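Local coordinates for aminotransferase, class I (Staphylococcus aureus, PDB 2O1B), which probably catalyses pyridoxal-5'-phosphate-dependent transfer of amino groups between amino acids and 2-oxo acids, as an aspartate aminotransferase-type enzyme of class I, at residues P159-W171 with I185-T197. Sequence-based numbering, arbitrary orientation. Where two conformers were deposited one is given.
Sequences PLNLEPPHYLPDW and IYLTYPNNPTGST. With PLP (pyridoxal-5'-phosphate), chain B.
With chi1 at -68° in Y167 and -61° in Y189, CG lies anti to the carbonyl carbon in both, which sends each ring across to the other segment. Y189 OH donates to Y167 O at 2.7 Å, in the carbonyl plane and on a lone pair; P169 CD and L162 CD1 pack against the same hydroxyl. The Y167 ring is sandwiched: T194 CG2 stands 3.6 Å from its centroid and 8° off the normal, a CH-pi contact, while the E163-P164 peptide covers the opposite face near the rim. S196 OG lies near the ring plane, 3.1 Å from Y167 CB, and a short hydrogen bond (2.5 Å) with T194 OG1 joins the two side chains that meet the ring. Y167 OH is hydrogen-bonded to W340 NE1. Two waters extend the polar seam: one links P165 O to S196 OG, the other donates to H166 O and to T197 O. Toward the two strands the packing turns apolar. L187 CD2 meets L160 CD2 at 3.7 Å and also touches P169 CG, and I185 CD1 approaches W171 CZ3 obliquely at 4.0 Å. Beyond the seam, N192 ND2 donates to PLP O3 (3.0 Å). Strands 156-161 and 182-187 flank strand 135-140 in the mixed seven-stranded sheet, and the loop after 182-187 carries the cofactor-binding asparagine, as is characteristic of the large domain of fold-type I aminotransferases.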
loop_
_atom_site.group_PDB
_atom_site.type_symbol
_atom_site.label_atom_id
_atom_site.label_comp_id
_atom_site.label_asym_id
_atom_site.label_seq_id
_atom_site.Cartn_x
_atom_site.Cartn_y
_atom_site.Cartn_z
ATOM N N PRO A 159 -8.354 24.521 7.529
ATOM C CA PRO A 159 -8.320 24.938 6.121
ATOM C C PRO A 159 -7.354 26.073 5.830
ATOM O O PRO A 159 -7.277 27.035 6.598
ATOM C CB PRO A 159 -9.751 25.422 5.851
ATOM C CG PRO A 159 -10.541 25.093 7.053
ATOM C CD PRO A 159 -9.600 24.955 8.191
ATOM N N LEU A 160 -6.623 25.946 4.727
ATOM C CA LEU A 160 -5.841 27.033 4.159
ATOM C C LEU A 160 -6.741 27.689 3.109
ATOM O O LEU A 160 -6.935 27.152 2.019
ATOM C CB LEU A 160 -4.545 26.499 3.517
ATOM C CG LEU A 160 -3.621 27.483 2.767
ATOM C CD1 LEU A 160 -3.064 28.571 3.694
ATOM C CD2 LEU A 160 -2.489 26.751 2.047
ATOM N N ASN A 161 -7.282 28.851 3.459
ATOM C CA ASN A 161 -8.287 29.487 2.618
ATOM C C ASN A 161 -7.706 30.170 1.375
ATOM O O ASN A 161 -6.973 31.166 1.444
ATOM C CB ASN A 161 -9.198 30.406 3.442
ATOM C CG ASN A 161 -10.046 29.633 4.450
ATOM O OD1 ASN A 161 -10.611 28.579 4.136
ATOM N ND2 ASN A 161 -10.133 30.155 5.668
ATOM N N LEU A 162 -8.030 29.590 0.222
ATOM C CA LEU A 162 -7.551 30.094 -1.059
ATOM C C LEU A 162 -8.706 30.745 -1.815
ATOM O O LEU A 162 -9.820 30.220 -1.841
ATOM C CB LEU A 162 -6.927 28.965 -1.883
ATOM C CG LEU A 162 -5.918 28.054 -1.167
ATOM C CD1 LEU A 162 -5.492 26.912 -2.076
ATOM C CD2 LEU A 162 -4.703 28.828 -0.700
ATOM N N GLU A 163 -8.432 31.888 -2.427
ATOM C CA GLU A 163 -9.473 32.682 -3.075
ATOM C C GLU A 163 -9.219 32.854 -4.563
ATOM O O GLU A 163 -8.063 32.971 -4.986
ATOM C CB GLU A 163 -9.596 34.045 -2.397
ATOM C CG GLU A 163 -10.044 33.938 -0.957
ATOM C CD GLU A 163 -10.278 35.269 -0.304
ATOM O OE1 GLU A 163 -9.656 36.276 -0.716
ATOM O OE2 GLU A 163 -11.087 35.304 0.650
ATOM N N PRO A 164 -10.300 32.890 -5.366
ATOM C CA PRO A 164 -10.153 33.098 -6.807
ATOM C C PRO A 164 -9.735 34.543 -7.091
ATOM O O PRO A 164 -9.919 35.404 -6.225
ATOM C CB PRO A 164 -11.567 32.826 -7.344
ATOM C CG PRO A 164 -12.462 33.147 -6.215
ATOM C CD PRO A 164 -11.720 32.758 -4.973
ATOM N N PRO A 165 -9.204 34.823 -8.291
ATOM C CA PRO A 165 -9.017 33.924 -9.416
ATOM C C PRO A 165 -7.792 33.013 -9.320
ATOM O O PRO A 165 -7.679 32.055 -10.091
ATOM C CB PRO A 165 -8.838 34.881 -10.604
ATOM C CG PRO A 165 -8.991 36.257 -10.075
ATOM C CD PRO A 165 -8.749 36.183 -8.619
ATOM N N HIS A 166 -6.880 33.299 -8.397
ATOM C CA HIS A 166 -5.548 32.698 -8.476
ATOM C C HIS A 166 -5.238 31.647 -7.404
ATOM O O HIS A 166 -4.293 30.870 -7.564
ATOM C CB HIS A 166 -4.474 33.792 -8.558
ATOM C CG HIS A 166 -4.614 34.678 -9.762
ATOM N ND1 HIS A 166 -4.395 34.222 -11.045
ATOM C CD2 HIS A 166 -4.957 35.981 -9.882
ATOM C CE1 HIS A 166 -4.591 35.207 -11.904
ATOM N NE2 HIS A 166 -4.930 36.287 -11.224
ATOM N N TYR A 167 -6.039 31.613 -6.340
ATOM C CA TYR A 167 -5.946 30.574 -5.305
ATOM C C TYR A 167 -4.525 30.341 -4.764
ATOM O O TYR A 167 -4.050 29.199 -4.678
ATOM C CB TYR A 167 -6.554 29.251 -5.810
ATOM C CG TYR A 167 -8.047 29.308 -6.007
ATOM C CD1 TYR A 167 -8.602 29.410 -7.287
ATOM C CD2 TYR A 167 -8.913 29.274 -4.906
ATOM C CE1 TYR A 167 -9.986 29.459 -7.467
ATOM C CE2 TYR A 167 -10.287 29.321 -5.075
ATOM C CZ TYR A 167 -10.819 29.411 -6.359
ATOM O OH TYR A 167 -12.185 29.465 -6.506
ATOM N N LEU A 168 -3.846 31.433 -4.415
ATOM C CA LEU A 168 -2.511 31.360 -3.836
ATOM C C LEU A 168 -2.608 31.616 -2.323
ATOM O O LEU A 168 -3.509 32.336 -1.881
ATOM C CB LEU A 168 -1.598 32.388 -4.507
ATOM C CG LEU A 168 -1.215 32.210 -5.982
ATOM C CD1 LEU A 168 -0.214 33.303 -6.384
ATOM C CD2 LEU A 168 -0.652 30.806 -6.277
ATOM N N PRO A 169 -1.690 31.034 -1.523
ATOM C CA PRO A 169 -1.811 31.231 -0.081
ATOM C C PRO A 169 -1.578 32.681 0.302
ATOM O O PRO A 169 -0.794 33.379 -0.349
ATOM C CB PRO A 169 -0.683 30.363 0.494
ATOM C CG PRO A 169 -0.288 29.433 -0.618
ATOM C CD PRO A 169 -0.519 30.210 -1.860
ATOM N N ASP A 170 -2.269 33.135 1.343
ATOM C CA ASP A 170 -1.983 34.436 1.919
ATOM C C ASP A 170 -1.658 34.225 3.386
ATOM O O ASP A 170 -2.553 34.168 4.243
ATOM C CB ASP A 170 -3.150 35.413 1.756
ATOM C CG ASP A 170 -2.792 36.832 2.211
ATOM O OD1 ASP A 170 -3.540 37.774 1.895
ATOM O OD2 ASP A 170 -1.754 37.018 2.876
ATOM N N TRP A 171 -0.362 34.107 3.657
ATOM C CA TRP A 171 0.126 33.724 4.965
ATOM C C TRP A 171 -0.216 34.756 6.037
ATOM O O TRP A 171 -0.383 34.409 7.208
ATOM C CB TRP A 171 1.631 33.443 4.909
ATOM C CG TRP A 171 2.017 32.449 3.840
ATOM C CD1 TRP A 171 2.768 32.702 2.728
ATOM C CD2 TRP A 171 1.669 31.058 3.780
ATOM N NE1 TRP A 171 2.914 31.555 1.982
ATOM C CE2 TRP A 171 2.247 30.534 2.602
ATOM C CE3 TRP A 171 0.928 30.205 4.605
ATOM C CZ2 TRP A 171 2.112 29.190 2.234
ATOM C CZ3 TRP A 171 0.786 28.877 4.236
ATOM C CH2 TRP A 171 1.376 28.380 3.055
ATOM N N ILE A 185 1.860 21.374 6.320
ATOM C CA ILE A 185 1.063 22.092 5.331
ATOM C C ILE A 185 1.088 21.362 3.992
ATOM O O ILE A 185 2.152 21.065 3.458
ATOM C CB ILE A 185 1.597 23.524 5.115
ATOM C CG1 ILE A 185 1.595 24.295 6.439
ATOM C CG2 ILE A 185 0.766 24.266 4.060
ATOM C CD1 ILE A 185 2.128 25.692 6.322
ATOM N N TYR A 186 -0.090 21.076 3.450
ATOM C CA TYR A 186 -0.164 20.568 2.083
ATOM C C TYR A 186 -0.329 21.713 1.108
ATOM O O TYR A 186 -1.104 22.650 1.353
ATOM C CB TYR A 186 -1.321 19.593 1.913
ATOM C CG TYR A 186 -1.064 18.244 2.501
ATOM C CD1 TYR A 186 -1.051 18.056 3.875
ATOM C CD2 TYR A 186 -0.834 17.140 1.683
ATOM C CE1 TYR A 186 -0.815 16.805 4.426
ATOM C CE2 TYR A 186 -0.610 15.883 2.229
ATOM C CZ TYR A 186 -0.599 15.725 3.597
ATOM O OH TYR A 186 -0.376 14.472 4.145
ATOM N N LEU A 187 0.407 21.631 0.006
ATOM C CA LEU A 187 0.244 22.560 -1.092
ATOM C C LEU A 187 0.103 21.721 -2.347
ATOM O O LEU A 187 0.624 20.615 -2.406
ATOM C CB LEU A 187 1.441 23.515 -1.193
ATOM C CG LEU A 187 1.592 24.528 -0.037
ATOM C CD1 LEU A 187 2.834 25.376 -0.190
ATOM C CD2 LEU A 187 0.345 25.422 0.104
ATOM N N THR A 188 -0.615 22.248 -3.331
ATOM C CA THR A 188 -0.927 21.518 -4.556
ATOM C C THR A 188 -0.997 22.504 -5.713
ATOM O O THR A 188 -1.975 23.242 -5.835
ATOM C CB THR A 188 -2.310 20.814 -4.445
ATOM O OG1 THR A 188 -2.500 20.296 -3.119
ATOM C CG2 THR A 188 -2.440 19.700 -5.468
ATOM N N TYR A 189 0.051 22.524 -6.535
ATOM C CA TYR A 189 0.125 23.332 -7.746
ATOM C C TYR A 189 0.768 22.528 -8.880
ATOM O O TYR A 189 1.920 22.112 -8.776
ATOM C CB TYR A 189 0.863 24.663 -7.507
ATOM C CG TYR A 189 0.138 25.500 -6.482
ATOM C CD1 TYR A 189 0.523 25.487 -5.144
ATOM C CD2 TYR A 189 -0.991 26.244 -6.840
ATOM C CE1 TYR A 189 -0.174 26.232 -4.185
ATOM C CE2 TYR A 189 -1.699 26.970 -5.901
ATOM C CZ TYR A 189 -1.285 26.967 -4.579
ATOM O OH TYR A 189 -1.988 27.696 -3.662
ATOM N N PRO A 190 0.020 22.301 -9.963
ATOM C CA PRO A 190 -1.359 22.744 -10.190
ATOM C C PRO A 190 -2.377 22.212 -9.179
ATOM O O PRO A 190 -2.332 21.024 -8.819
ATOM C CB PRO A 190 -1.668 22.201 -11.589
ATOM C CG PRO A 190 -0.350 22.032 -12.228
ATOM C CD PRO A 190 0.551 21.568 -11.128
ATOM N N ASN A 191 -3.280 23.090 -8.724
ATOM C CA ASN A 191 -4.288 22.712 -7.724
ATOM C C ASN A 191 -5.426 21.863 -8.297
ATOM O O ASN A 191 -5.952 22.142 -9.373
ATOM C CB ASN A 191 -4.879 23.943 -7.018
ATOM C CG ASN A 191 -5.672 23.581 -5.750
ATOM O OD1 ASN A 191 -6.570 24.321 -5.339
ATOM N ND2 ASN A 191 -5.324 22.463 -5.116
ATOM N N ASN A 192 -5.781 20.821 -7.562
ATOM C CA ASN A 192 -6.986 20.068 -7.824
ATOM C C ASN A 192 -7.935 20.455 -6.692
ATOM O O ASN A 192 -7.701 20.061 -5.548
ATOM C CB ASN A 192 -6.664 18.572 -7.817
ATOM C CG ASN A 192 -7.853 17.694 -8.235
ATOM O OD1 ASN A 192 -8.995 18.146 -8.305
ATOM N ND2 ASN A 192 -7.571 16.414 -8.511
ATOM N N PRO A 193 -9.058 21.132 -7.003
ATOM C CA PRO A 193 -9.770 21.228 -8.283
ATOM C C PRO A 193 -9.651 22.500 -9.149
ATOM O O PRO A 193 -10.207 22.519 -10.265
ATOM C CB PRO A 193 -11.209 21.128 -7.818
ATOM C CG PRO A 193 -11.183 22.004 -6.498
ATOM C CD PRO A 193 -9.786 21.855 -5.937
ATOM N N THR A 194 -8.967 23.540 -8.658
ATOM C CA THR A 194 -9.072 24.887 -9.252
ATOM C C THR A 194 -8.174 25.117 -10.476
ATOM O O THR A 194 -8.394 26.066 -11.226
ATOM C CB THR A 194 -8.785 26.000 -8.227
ATOM O OG1 THR A 194 -7.379 26.031 -7.952
ATOM C CG2 THR A 194 -9.572 25.791 -6.930
ATOM N N GLY A 195 -7.169 24.264 -10.668
ATOM C CA GLY A 195 -6.242 24.372 -11.813
ATOM C C GLY A 195 -5.203 25.488 -11.692
ATOM O O GLY A 195 -4.492 25.801 -12.662
ATOM N N SER A 196 -5.132 26.075 -10.492
ATOM C CA SER A 196 -4.243 27.179 -10.176
ATOM C C SER A 196 -2.805 26.692 -10.202
ATOM O O SER A 196 -2.533 25.553 -9.832
ATOM C CB SER A 196 -4.554 27.702 -8.775
ATOM O OG SER A 196 -5.938 28.012 -8.622
ATOM N N THR A 197 -1.891 27.561 -10.629
ATOM C CA THR A 197 -0.465 27.236 -10.703
ATOM C C THR A 197 0.350 28.117 -9.749
ATOM O O THR A 197 -0.131 29.166 -9.303
ATOM C CB THR A 197 0.081 27.392 -12.137
ATOM O OG1 THR A 197 -0.266 28.682 -12.655
ATOM C CG2 THR A 197 -0.480 26.285 -13.059
HETATM N N1 PLP B . -2.998 14.313 -5.691
HETATM C C2 PLP B . -3.727 14.967 -6.667
HETATM C C2A PLP B . -3.836 16.466 -6.624
HETATM C C3 PLP B . -4.311 14.212 -7.686
HETATM O O3 PLP B . -5.038 14.810 -8.675
HETATM C C4 PLP B . -4.164 12.818 -7.703
HETATM C C4A PLP B . -4.301 12.125 -9.027
HETATM C C5 PLP B . -3.438 12.171 -6.700
HETATM C C6 PLP B . -2.856 12.934 -5.687
HETATM C C5A PLP B . -3.286 10.656 -6.677
HETATM O O4P PLP B . -2.383 10.183 -7.659
HETATM P P PLP B . -1.941 8.629 -7.695
HETATM O O1P PLP B . -2.604 7.951 -8.883
HETATM O O2P PLP B . -2.385 8.006 -6.398
HETATM O O3P PLP B . -0.447 8.595 -7.851
HETATM O O HOH W 1 -6.282 29.867 -10.671
HETATM O O HOH W 2 -2.833 30.506 -9.690
#